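Local coordinates for cDNA FLJ56608, highly similar to Homo sapiens chloride channel, calcium activated, family member 1 (CLCA1), mRNA (Homo sapiens, PDB 6PYO), which probably regulates calcium-activated chloride conductance and mucus secretion, the chain being the calcium-binding von Willebrand factor type A domain of a self-cleaving secreted metalloprotease, at residues Gly5-Cys10 / Thr39-Ser44; Leu11-Ser16 / Val46-Phe51; Ile109-Asp114 / Ala132-Val137. All coordinates share one frame; numbering follows the deposited sequence.

Interaction 1: Gly5-Cys10 / Thr39-Ser44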
ATOM      1  N   GLY A   5      -9.010  18.535   4.200  1.00 31.60           N
ATOM      2  CA  GLY A   5      -7.658  18.681   3.723  1.00 34.05           C
ATOM      3  C   GLY A   5      -6.608  17.841   4.403  1.00 35.46           C
ATOM      4  O   GLY A   5      -5.412  18.204   4.359  1.00 28.32           O
ATOM      5  N   GLN A   6      -7.012  16.737   5.031  1.00 35.32           N
ATOM      6  CA  GLN A   6      -6.107  15.744   5.596  1.00 33.04           C
ATOM      7  C   GLN A   6      -5.885  14.607   4.612  1.00 28.13           C
ATOM      8  O   GLN A   6      -6.826  14.102   3.981  1.00 27.04           O
ATOM      9  CB  GLN A   6      -6.643  15.191   6.921  1.00 36.69           C
ATOM     10  CG  GLN A   6      -6.946  16.308   7.918  1.00 36.02           C
ATOM     11  CD  GLN A   6      -8.028  15.908   8.920  1.00 42.03           C
ATOM     12  OE1 GLN A   6      -9.004  15.232   8.556  1.00 36.85           O
ATOM     13  NE2 GLN A   6      -7.880  16.350  10.163  1.00 39.09           N
ATOM     14  N   ARG A   7      -4.619  14.282   4.433  1.00 32.00           N
ATOM     15  CA  ARG A   7      -4.215  13.190   3.574  1.00 32.30           C
ATOM     16  C   ARG A   7      -4.803  11.887   4.084  1.00 36.45           C
ATOM     17  O   ARG A   7      -4.837  11.651   5.279  1.00 32.55           O
ATOM     18  CB  ARG A   7      -2.685  13.095   3.579  1.00 37.92           C
ATOM     19  CG  ARG A   7      -2.106  12.001   2.668  1.00 38.44           C
ATOM     20  CD  ARG A   7      -0.587  12.038   2.736  1.00 38.15           C
ATOM     21  NE  ARG A   7       0.031  11.571   1.513  1.00 33.81           N
ATOM     22  CZ  ARG A   7       1.338  11.465   1.354  1.00 38.01           C
ATOM     23  NH1 ARG A   7       2.138  11.757   2.366  1.00 38.01           N
ATOM     24  NH2 ARG A   7       1.849  11.037   0.223  1.00 40.24           N
ATOM     25  N   ILE A   8      -5.225  11.030   3.161  1.00 32.26           N
ATOM     26  CA  ILE A   8      -5.633   9.665   3.449  1.00 36.44           C
ATOM     27  C   ILE A   8      -4.675   8.744   2.717  1.00 34.90           C
ATOM     28  O   ILE A   8      -4.528   8.859   1.507  1.00 32.86           O
ATOM     29  CB  ILE A   8      -7.078   9.367   2.990  1.00 34.99           C
ATOM     30  CG1 ILE A   8      -8.065  10.288   3.704  1.00 34.20           C
ATOM     31  CG2 ILE A   8      -7.321   7.851   3.182  1.00 35.85           C
ATOM     32  CD1 ILE A   8      -9.409  10.331   3.021  1.00 36.34           C
ATOM     33  N   VAL A   9      -4.056   7.816   3.427  1.00 31.66           N
ATOM     34  CA  VAL A   9      -3.041   6.949   2.845  1.00 34.16           C
ATOM     35  C   VAL A   9      -3.228   5.568   3.421  1.00 36.30           C
ATOM     36  O   VAL A   9      -3.437   5.426   4.622  1.00 37.15           O
ATOM     37  CB  VAL A   9      -1.597   7.436   3.145  1.00 36.28           C
ATOM     38  CG1 VAL A   9      -0.581   6.705   2.262  1.00 34.66           C
ATOM     39  CG2 VAL A   9      -1.464   8.877   2.909  1.00 42.73           C
ATOM     40  N   CYS A  10      -3.166   4.559   2.563  1.00 31.23           N
ATOM     41  CA  CYS A  10      -3.174   3.176   2.980  1.00 35.32           C
ATOM     42  C   CYS A  10      -1.923   2.517   2.435  1.00 31.09           C
ATOM     43  O   CYS A  10      -1.707   2.504   1.224  1.00 36.60           O
ATOM     44  CB  CYS A  10      -4.432   2.429   2.508  1.00 34.04           C
ATOM     45  SG  CYS A  10      -4.620   0.906   3.518  1.00 38.23           S
ATOM     46  N   THR A  39       8.202  10.415   6.911  1.00 38.07           N
ATOM     47  CA  THR A  39       7.638  11.102   5.760  1.00 38.58           C
ATOM     48  C   THR A  39       6.198  11.558   5.980  1.00 41.47           C
ATOM     49  O   THR A  39       5.897  12.734   5.742  1.00 40.92           O
ATOM     50  CB  THR A  39       7.765  10.196   4.528  1.00 40.83           C
ATOM     51  OG1 THR A  39       9.120   9.747   4.480  1.00 41.79           O
ATOM     52  CG2 THR A  39       7.407  10.954   3.203  1.00 37.30           C
ATOM     53  N   VAL A  40       5.303  10.675   6.439  1.00 30.45           N
ATOM     54  CA  VAL A  40       3.890  11.042   6.461  1.00 31.02           C
ATOM     55  C   VAL A  40       3.728  12.180   7.467  1.00 33.91           C
ATOM     56  O   VAL A  40       4.405  12.208   8.503  1.00 36.04           O
ATOM     57  CB  VAL A  40       3.007   9.813   6.737  1.00 36.23           C
ATOM     58  CG1 VAL A  40       3.093   9.359   8.166  1.00 34.81           C
ATOM     59  CG2 VAL A  40       1.548  10.095   6.340  1.00 38.80           C
ATOM     60  N   GLU A  41       2.896  13.164   7.120  1.00 33.00           N
ATOM     61  CA  GLU A  41       2.784  14.419   7.857  1.00 32.35           C
ATOM     62  C   GLU A  41       1.728  14.335   8.960  1.00 36.62           C
ATOM     63  O   GLU A  41       0.739  13.590   8.868  1.00 33.31           O
ATOM     64  CB  GLU A  41       2.433  15.586   6.911  1.00 30.02           C
ATOM     65  CG  GLU A  41       1.038  15.482   6.147  1.00 34.39           C
ATOM     66  CD  GLU A  41       1.101  14.808   4.725  1.00 40.94           C
ATOM     67  OE1 GLU A  41       1.667  13.677   4.564  1.00 40.98           O
ATOM     68  OE2 GLU A  41       0.589  15.430   3.752  1.00 42.03           O
ATOM     69  N   LEU A  42       1.942  15.148   9.996  1.00 39.11           N
ATOM     70  CA  LEU A  42       0.990  15.336  11.078  1.00 32.27           C
ATOM     71  C   LEU A  42      -0.421  15.503  10.534  1.00 33.12           C
ATOM     72  O   LEU A  42      -0.653  16.280   9.604  1.00 33.50           O
ATOM     73  CB  LEU A  42       1.409  16.588  11.867  1.00 39.07           C
ATOM     74  CG  LEU A  42       0.632  17.133  13.057  1.00 39.85           C
ATOM     75  CD1 LEU A  42       0.880  16.168  14.236  1.00 42.69           C
ATOM     76  CD2 LEU A  42       1.079  18.542  13.408  1.00 48.66           C
ATOM     77  N   GLY A  43      -1.364  14.796  11.125  1.00 29.19           N
ATOM     78  CA  GLY A  43      -2.752  14.987  10.786  1.00 29.20           C
ATOM     79  C   GLY A  43      -3.265  14.107   9.682  1.00 31.50           C
ATOM     80  O   GLY A  43      -4.481  14.052   9.460  1.00 36.95           O
ATOM     81  N   SER A  44      -2.384  13.380   9.015  1.00 30.68           N
ATOM     82  CA  SER A  44      -2.798  12.405   8.024  1.00 36.45           C
ATOM     83  C   SER A  44      -3.496  11.204   8.661  1.00 39.34           C
ATOM     84  O   SER A  44      -3.121  10.748   9.750  1.00 33.18           O
ATOM     85  CB  SER A  44      -1.588  11.892   7.279  1.00 35.28           C
ATOM     86  OG  SER A  44      -0.940  12.952   6.644  1.00 32.88           O
TER
HETATM   87  O   HOH W   1      -2.414  15.346   6.177  1.00 31.87           O

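Interaction 2: Leu11-Ser16 / Val46-Phe51. With CA (calcium ion), chain C.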
ATOM      1  N   LEU A  11      -1.075   2.046   3.332  1.00 35.11           N
ATOM      2  CA  LEU A  11       0.006   1.164   2.946  1.00 36.66           C
ATOM      3  C   LEU A  11      -0.583  -0.183   2.558  1.00 35.67           C
ATOM      4  O   LEU A  11      -1.395  -0.763   3.299  1.00 36.47           O
ATOM      5  CB  LEU A  11       0.991   0.990   4.101  1.00 39.28           C
ATOM      6  CG  LEU A  11       2.118   1.966   4.250  1.00 40.25           C
ATOM      7  CD1 LEU A  11       1.491   3.371   4.124  1.00 53.24           C
ATOM      8  CD2 LEU A  11       2.871   1.805   5.545  1.00 39.46           C
ATOM      9  N   VAL A  12      -0.181  -0.679   1.401  1.00 33.43           N
ATOM     10  CA  VAL A  12      -0.567  -1.998   0.922  1.00 40.50           C
ATOM     11  C   VAL A  12       0.726  -2.761   0.673  1.00 35.27           C
ATOM     12  O   VAL A  12       1.528  -2.393  -0.201  1.00 35.81           O
ATOM     13  CB  VAL A  12      -1.450  -1.918  -0.322  1.00 35.82           C
ATOM     14  CG1 VAL A  12      -1.844  -3.311  -0.760  1.00 36.50           C
ATOM     15  CG2 VAL A  12      -2.697  -1.107   0.012  1.00 30.63           C
ATOM     16  N   LEU A  13       0.962  -3.777   1.499  1.00 32.89           N
ATOM     17  CA  LEU A  13       2.294  -4.334   1.673  1.00 31.76           C
ATOM     18  C   LEU A  13       2.273  -5.802   1.259  1.00 29.82           C
ATOM     19  O   LEU A  13       1.568  -6.608   1.873  1.00 31.94           O
ATOM     20  CB  LEU A  13       2.744  -4.185   3.121  1.00 38.22           C
ATOM     21  CG  LEU A  13       2.710  -2.751   3.649  1.00 37.06           C
ATOM     22  CD1 LEU A  13       3.097  -2.751   5.096  1.00 41.64           C
ATOM     23  CD2 LEU A  13       3.620  -1.863   2.839  1.00 41.90           C
ATOM     24  N   ASP A  14       3.103  -6.145   0.288  1.00 32.64           N
ATOM     25  CA  ASP A  14       3.232  -7.509  -0.216  1.00 32.73           C
ATOM     26  C   ASP A  14       4.073  -8.333   0.751  1.00 33.42           C
ATOM     27  O   ASP A  14       5.267  -8.056   0.933  1.00 37.78           O
ATOM     28  CB  ASP A  14       3.866  -7.419  -1.597  1.00 35.93           C
ATOM     29  CG  ASP A  14       3.876  -8.741  -2.344  1.00 43.74           C
ATOM     30  OD1 ASP A  14       3.809  -9.807  -1.690  1.00 31.83           O
ATOM     31  OD2 ASP A  14       3.982  -8.667  -3.587  1.00 34.71           O
ATOM     32  N   LYS A  15       3.446  -9.321   1.418  1.00 38.65           N
ATOM     33  CA  LYS A  15       4.172 -10.259   2.264  1.00 37.37           C
ATOM     34  C   LYS A  15       4.172 -11.676   1.672  1.00 43.96           C
ATOM     35  O   LYS A  15       4.334 -12.654   2.414  1.00 42.62           O
ATOM     36  CB  LYS A  15       3.613 -10.275   3.697  1.00 33.73           C
ATOM     37  CG  LYS A  15       2.119 -10.626   3.768  1.00 38.32           C
ATOM     38  CD  LYS A  15       1.739 -11.494   4.949  1.00 52.59           C
ATOM     39  CE  LYS A  15       2.551 -12.778   5.045  1.00 47.30           C
ATOM     40  NZ  LYS A  15       1.945 -13.898   4.269  1.00 45.16           N
ATOM     41  N   SER A  16       3.991 -11.805   0.355  1.00 41.48           N
ATOM     42  CA  SER A  16       3.877 -13.107  -0.296  1.00 40.19           C
ATOM     43  C   SER A  16       5.227 -13.814  -0.318  1.00 38.68           C
ATOM     44  O   SER A  16       6.267 -13.230  -0.019  1.00 37.39           O
ATOM     45  CB  SER A  16       3.324 -12.938  -1.708  1.00 39.72           C
ATOM     46  OG  SER A  16       4.211 -12.213  -2.561  1.00 37.51           O
ATOM     47  N   VAL A  46      -4.046   7.217   8.174  1.00 30.42           N
ATOM     48  CA  VAL A  46      -3.119   6.228   7.643  1.00 31.53           C
ATOM     49  C   VAL A  46      -3.592   4.855   8.060  1.00 34.87           C
ATOM     50  O   VAL A  46      -3.794   4.599   9.256  1.00 33.84           O
ATOM     51  CB  VAL A  46      -1.665   6.460   8.126  1.00 31.11           C
ATOM     52  CG1 VAL A  46      -0.789   5.288   7.648  1.00 31.95           C
ATOM     53  CG2 VAL A  46      -1.153   7.775   7.597  1.00 36.98           C
ATOM     54  N   GLY A  47      -3.733   3.961   7.080  1.00 35.37           N
ATOM     55  CA  GLY A  47      -4.091   2.585   7.337  1.00 34.12           C
ATOM     56  C   GLY A  47      -3.028   1.670   6.763  1.00 30.84           C
ATOM     57  O   GLY A  47      -2.111   2.108   6.069  1.00 32.12           O
ATOM     58  N   MET A  48      -3.162   0.377   7.054  1.00 35.86           N
ATOM     59  CA  MET A  48      -2.133  -0.559   6.644  1.00 33.50           C
ATOM     60  C   MET A  48      -2.753  -1.918   6.394  1.00 33.54           C
ATOM     61  O   MET A  48      -3.404  -2.508   7.280  1.00 35.74           O
ATOM     62  CB  MET A  48      -1.002  -0.652   7.678  1.00 37.28           C
ATOM     63  CG  MET A  48      -0.033  -1.807   7.390  1.00 44.88           C
ATOM     64  SD  MET A  48       1.398  -1.906   8.521  1.00 51.59           S
ATOM     65  CE  MET A  48       1.448  -0.233   9.170  1.00 35.79           C
ATOM     66  N   VAL A  49      -2.512  -2.408   5.186  1.00 33.79           N
ATOM     67  CA  VAL A  49      -2.961  -3.712   4.715  1.00 38.15           C
ATOM     68  C   VAL A  49      -1.737  -4.494   4.270  1.00 32.32           C
ATOM     69  O   VAL A  49      -0.917  -3.967   3.523  1.00 34.21           O
ATOM     70  CB  VAL A  49      -3.963  -3.564   3.556  1.00 30.78           C
ATOM     71  CG1 VAL A  49      -4.244  -4.893   2.884  1.00 41.22           C
ATOM     72  CG2 VAL A  49      -5.225  -2.895   4.070  1.00 37.41           C
ATOM     73  N   THR A  50      -1.586  -5.734   4.761  1.00 32.87           N
ATOM     74  CA  THR A  50      -0.677  -6.696   4.149  1.00 33.15           C
ATOM     75  C   THR A  50      -1.455  -7.647   3.248  1.00 37.50           C
ATOM     76  O   THR A  50      -2.675  -7.795   3.332  1.00 41.57           O
ATOM     77  CB  THR A  50       0.087  -7.528   5.177  1.00 37.67           C
ATOM     78  OG1 THR A  50      -0.850  -8.017   6.117  1.00 42.32           O
ATOM     79  CG2 THR A  50       1.148  -6.702   5.864  1.00 41.31           C
ATOM     80  N   PHE A  51      -0.744  -8.323   2.376  1.00 35.42           N
ATOM     81  CA  PHE A  51      -1.489  -9.248   1.545  1.00 36.33           C
ATOM     82  C   PHE A  51      -0.553 -10.363   1.111  1.00 39.26           C
ATOM     83  O   PHE A  51       0.644 -10.128   0.890  1.00 37.90           O
ATOM     84  CB  PHE A  51      -2.135  -8.571   0.331  1.00 36.89           C
ATOM     85  CG  PHE A  51      -1.148  -8.083  -0.678  1.00 39.96           C
ATOM     86  CD1 PHE A  51      -0.717  -8.910  -1.722  1.00 41.59           C
ATOM     87  CD2 PHE A  51      -0.654  -6.790  -0.597  1.00 41.25           C
ATOM     88  CE1 PHE A  51       0.198  -8.450  -2.651  1.00 40.87           C
ATOM     89  CE2 PHE A  51       0.264  -6.319  -1.512  1.00 38.09           C
ATOM     90  CZ  PHE A  51       0.686  -7.141  -2.545  1.00 39.52           C
TER
HETATM   91 CA    CA C 701       4.570 -12.854  -4.787  1.00 38.97          CA
HETATM   92  O   HOH W   2       4.695 -13.672  -7.043  1.00 46.14           O
HETATM   93  O   HOH W   3       4.510 -10.529  -5.219  1.00 36.31           O

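Interaction 3: Ile109-Asp114 / Ala132-Val137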
ATOM      1  N   ILE A 109      -2.817   5.179  -2.076  1.00 36.12           N
ATOM      2  CA  ILE A 109      -2.284   3.857  -1.736  1.00 32.65           C
ATOM      3  C   ILE A 109      -0.772   3.884  -1.987  1.00 37.60           C
ATOM      4  O   ILE A 109      -0.310   4.412  -3.007  1.00 36.07           O
ATOM      5  CB  ILE A 109      -2.969   2.764  -2.565  1.00 41.02           C
ATOM      6  CG1 ILE A 109      -4.323   2.375  -1.963  1.00 43.85           C
ATOM      7  CG2 ILE A 109      -2.060   1.565  -2.654  1.00 34.68           C
ATOM      8  CD1 ILE A 109      -5.281   3.486  -1.830  1.00 43.44           C
ATOM      9  N   VAL A 110       0.002   3.411  -1.022  1.00 28.66           N
ATOM     10  CA  VAL A 110       1.427   3.160  -1.212  1.00 27.95           C
ATOM     11  C   VAL A 110       1.545   1.636  -1.345  1.00 38.20           C
ATOM     12  O   VAL A 110       1.422   0.904  -0.352  1.00 32.04           O
ATOM     13  CB  VAL A 110       2.284   3.715  -0.068  1.00 27.57           C
ATOM     14  CG1 VAL A 110       3.757   3.400  -0.301  1.00 33.97           C
ATOM     15  CG2 VAL A 110       2.096   5.270   0.038  1.00 33.45           C
ATOM     16  N   LEU A 111       1.774   1.167  -2.565  1.00 31.65           N
ATOM     17  CA  LEU A 111       1.848  -0.257  -2.901  1.00 33.12           C
ATOM     18  C   LEU A 111       3.306  -0.683  -2.948  1.00 34.79           C
ATOM     19  O   LEU A 111       4.048  -0.301  -3.865  1.00 36.92           O
ATOM     20  CB  LEU A 111       1.167  -0.524  -4.239  1.00 32.50           C
ATOM     21  CG  LEU A 111       1.133  -1.981  -4.727  1.00 32.70           C
ATOM     22  CD1 LEU A 111       0.612  -2.896  -3.615  1.00 34.67           C
ATOM     23  CD2 LEU A 111       0.253  -2.052  -5.962  1.00 32.43           C
ATOM     24  N   LEU A 112       3.731  -1.456  -1.951  1.00 34.19           N
ATOM     25  CA  LEU A 112       5.111  -1.916  -1.873  1.00 34.86           C
ATOM     26  C   LEU A 112       5.085  -3.405  -2.263  1.00 32.86           C
ATOM     27  O   LEU A 112       4.488  -4.241  -1.555  1.00 32.96           O
ATOM     28  CB  LEU A 112       5.713  -1.681  -0.482  1.00 36.87           C
ATOM     29  CG  LEU A 112       5.691  -0.221   0.048  1.00 38.85           C
ATOM     30  CD1 LEU A 112       6.367  -0.054   1.394  1.00 41.76           C
ATOM     31  CD2 LEU A 112       6.339   0.734  -0.915  1.00 43.90           C
ATOM     32  N   THR A 113       5.673  -3.727  -3.410  1.00 35.91           N
ATOM     33  CA  THR A 113       5.564  -5.112  -3.886  1.00 38.00           C
ATOM     34  C   THR A 113       6.702  -5.415  -4.837  1.00 42.05           C
ATOM     35  O   THR A 113       7.266  -4.502  -5.456  1.00 39.98           O
ATOM     36  CB  THR A 113       4.230  -5.352  -4.611  1.00 39.26           C
ATOM     37  OG1 THR A 113       4.148  -6.685  -5.138  1.00 40.29           O
ATOM     38  CG2 THR A 113       4.128  -4.373  -5.799  1.00 33.66           C
ATOM     39  N   ASP A 114       7.002  -6.729  -4.999  1.00 39.96           N
ATOM     40  CA  ASP A 114       7.891  -7.121  -6.094  1.00 42.27           C
ATOM     41  C   ASP A 114       7.172  -7.137  -7.441  1.00 41.50           C
ATOM     42  O   ASP A 114       7.827  -7.254  -8.485  1.00 48.98           O
ATOM     43  CB  ASP A 114       8.586  -8.483  -5.834  1.00 46.18           C
ATOM     44  CG  ASP A 114       7.639  -9.661  -5.661  1.00 40.96           C
ATOM     45  OD1 ASP A 114       6.517  -9.702  -6.194  1.00 42.00           O
ATOM     46  OD2 ASP A 114       8.067 -10.587  -4.964  1.00 46.27           O
ATOM     47  N   ALA A 132      -8.652   6.797  -6.285  1.00 38.60           N
ATOM     48  CA  ALA A 132      -7.445   6.744  -5.486  1.00 35.46           C
ATOM     49  C   ALA A 132      -6.225   6.966  -6.371  1.00 36.65           C
ATOM     50  O   ALA A 132      -6.258   6.783  -7.586  1.00 40.31           O
ATOM     51  CB  ALA A 132      -7.330   5.402  -4.750  1.00 38.79           C
ATOM     52  N   ILE A 133      -5.151   7.397  -5.728  1.00 38.10           N
ATOM     53  CA  ILE A 133      -3.839   7.612  -6.331  1.00 37.45           C
ATOM     54  C   ILE A 133      -2.985   6.452  -5.876  1.00 42.73           C
ATOM     55  O   ILE A 133      -2.765   6.299  -4.672  1.00 38.58           O
ATOM     56  CB  ILE A 133      -3.227   8.934  -5.840  1.00 36.65           C
ATOM     57  CG1 ILE A 133      -4.099  10.132  -6.214  1.00 36.06           C
ATOM     58  CG2 ILE A 133      -1.818   9.180  -6.340  1.00 31.65           C
ATOM     59  CD1 ILE A 133      -4.035  11.279  -5.127  1.00 32.65           C
ATOM     60  N   ILE A 134      -2.506   5.623  -6.796  1.00 36.31           N
ATOM     61  CA  ILE A 134      -1.688   4.480  -6.417  1.00 32.58           C
ATOM     62  C   ILE A 134      -0.216   4.787  -6.704  1.00 34.83           C
ATOM     63  O   ILE A 134       0.203   4.879  -7.861  1.00 41.50           O
ATOM     64  CB  ILE A 134      -2.143   3.201  -7.131  1.00 39.64           C
ATOM     65  CG1 ILE A 134      -3.614   2.899  -6.831  1.00 45.43           C
ATOM     66  CG2 ILE A 134      -1.335   2.031  -6.643  1.00 32.88           C
ATOM     67  CD1 ILE A 134      -4.294   2.057  -7.877  1.00 68.10           C
ATOM     68  N   HIS A 135       0.573   4.952  -5.643  1.00 33.13           N
ATOM     69  CA  HIS A 135       2.029   4.972  -5.711  1.00 28.24           C
ATOM     70  C   HIS A 135       2.515   3.532  -5.629  1.00 40.79           C
ATOM     71  O   HIS A 135       2.034   2.758  -4.792  1.00 39.68           O
ATOM     72  CB  HIS A 135       2.605   5.776  -4.551  1.00 28.88           C
ATOM     73  CG  HIS A 135       1.970   7.122  -4.372  1.00 36.76           C
ATOM     74  ND1 HIS A 135       2.114   8.141  -5.292  1.00 35.38           N
ATOM     75  CD2 HIS A 135       1.242   7.639  -3.353  1.00 33.80           C
ATOM     76  CE1 HIS A 135       1.473   9.215  -4.863  1.00 38.26           C
ATOM     77  NE2 HIS A 135       0.895   8.921  -3.710  1.00 36.64           N
ATOM     78  N   THR A 136       3.449   3.168  -6.496  1.00 35.11           N
ATOM     79  CA  THR A 136       4.015   1.824  -6.527  1.00 39.49           C
ATOM     80  C   THR A 136       5.515   1.914  -6.291  1.00 43.97           C
ATOM     81  O   THR A 136       6.189   2.786  -6.847  1.00 42.00           O
ATOM     82  CB  THR A 136       3.698   1.113  -7.857  1.00 39.69           C
ATOM     83  OG1 THR A 136       4.232   1.857  -8.965  1.00 46.60           O
ATOM     84  CG2 THR A 136       2.204   0.973  -8.050  1.00 36.64           C
ATOM     85  N   VAL A 137       6.015   1.055  -5.415  1.00 37.25           N
ATOM     86  CA  VAL A 137       7.436   0.828  -5.220  1.00 35.32           C
ATOM     87  C   VAL A 137       7.687  -0.631  -5.600  1.00 50.67           C
ATOM     88  O   VAL A 137       7.193  -1.565  -4.936  1.00 44.04           O
ATOM     89  CB  VAL A 137       7.892   1.127  -3.791  1.00 46.98           C
ATOM     90  CG1 VAL A 137       9.417   1.141  -3.728  1.00 48.74           C
ATOM     91  CG2 VAL A 137       7.357   2.475  -3.319  1.00 48.22           C
TER

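Interaction 1: Gly5-Cys10 / Thr39-Ser44
Where the first strand of this von Willebrand factor type A domain begins, Arg7 meets the type II beta turn Glu41-Ser44, which ends the crossover from helix 24-39 to the next strand. A salt bridge joins them: Arg7 NH1 lies 3.0 Å from Glu41 OE1 and reaches it on the syn side, toward the other carboxylate oxygen. The guanidinium and carboxylate planes are 58° apart, and the bond is bent, with an N-H...O angle of 143°. The arginine chain runs out extended, CG opposite the backbone N (chi1 -178°), and crosses the glutamate at about a right angle; Arg7 CD rests 3.3 Å from Glu41 OE1. Behind the ion pair the turn folds on itself. Glu41 O accepts both Ser44 N and Ser44 OG, the hydroxyl at 2.9 Å, and both donors come from the same face of the carbonyl plane. Ser44 OG also accepts a hydrogen bond from a water at 2.8 Å, and that water accepts a hydrogen bond from Arg7 N, linking the turn to the residue just before the strand. Gly43 has backbone angles that call for glycine, and its O sits 3.5 Å from Gln6 CB. Around the contact, Arg7 NE makes a second salt bridge with Glu108 of strand 108-113, while Phe35 of helix 24-39 packs against Arg7 and Val40.

Interaction 2: Leu11-Ser16 / Val46-Phe51
Phe51 lays one ring face against Asp14, the last pair of two parallel strands in the beta-alpha-beta unit 8-14, 24-39, 45-51. Asp14 CA stands 3.7 Å from the ring centroid in a CH-pi contact, displaced toward the rim, and Asp14 CB comes within 3.3 Å of Phe51 CZ. The carboxylate is inclined 37° to the ring. With Phe51 CG between its backbone N and carbonyl carbon (chi1 68°), the ring swings across to the neighbouring strand, where Val12 CG1 meets Phe51 CD2 at 3.7 Å, the side chains crossing at about a right angle. On the other face, Leu13 CD1 packs against Met48 SD at 3.9 Å, under Leu28 and Leu36 of helix 24-39. Lys15 N donates the last backbone hydrogen bond, to Phe51 O. Asp14 OD1 accepts Ser16 N in an Asx turn and also Ser16 OG at 2.6 Å, through its syn lone pair, while Asp14 OD2 is hydrogen-bonded to Thr113 OG1 of strand 108-113. The same Ser16 OG binds calcium at 2.3 Å; with Ser18 and Thr85 it forms the metal-ion-dependent adhesion site (MIDAS). Asp14 thus acts from the second shell, fixing the serine oxygen and probably making it a better donor to the metal.

Interaction 3: Ile109-Asp114 / Ala132-Val137
Ile109 and Ile134 lie side by side between neighbouring parallel strands of the central sheet, the pair that the beta-alpha-beta unit 108-113, 124-130, 133-138 brings together. Their CG2 methyls meet at 4.1 Å, each branch opposite its own backbone N and both side chains pointing the same way. Ile109 CD1 reaches Ala132 CB at 4.0 Å, and farther along the same face Leu111 CD2 touches Thr136 CG2 at 4.2 Å, the side chains meeting aslant. The other face carries Val110, His135, Leu112 and Val137; there His135 CD2 rests 3.6 Å from Ile109 O. Five backbone bonds alternate between the strands, each donor approaching nearly head-on; the one from His135 N to Ile109 O is the most bent, at 151°. The next shell sets the polar groups: the His135 ring is held at both nitrogens, NE2 by Glu108 and ND1 by the backbone N of Leu157, while Thr136 OG1 bonds to Ser151 of helix 145-152. Leu147 and Leu150 of that helix cover Leu111, and helix 87-99 packs on Ile109 through Leu91 and Ile98. At the C-terminal end, close to the calcium site, Thr113 N donates to Val137 O at 3.1 Å with an almost linear angle of 177°.

All three contacts meet on strand 8-14 and its flanks. Interaction 1 sits at the start of that strand, interaction 2 continues it to the calcium bound by Ser16, and interaction 3 pairs strand 108-113, its neighbour on the other side, with 133-138 beyond. Val9 O and Gly47 N, 2.9 Å apart, probably carry the backbone pairing from interaction 1 into interaction 2, and Cys10 O does likewise with Val110 N toward interaction 3. The closest join lies near the same calcium: Asp14 OD2 and Thr113 OG1 are 2.5 Å apart, probably hydrogen-bonded, so interaction 3 steadies, through Thr113, the second-shell Asp14 of interaction 2. Interaction 1 lies about 16 Å from interaction 2, centre to centre, at the strand end away from that calcium.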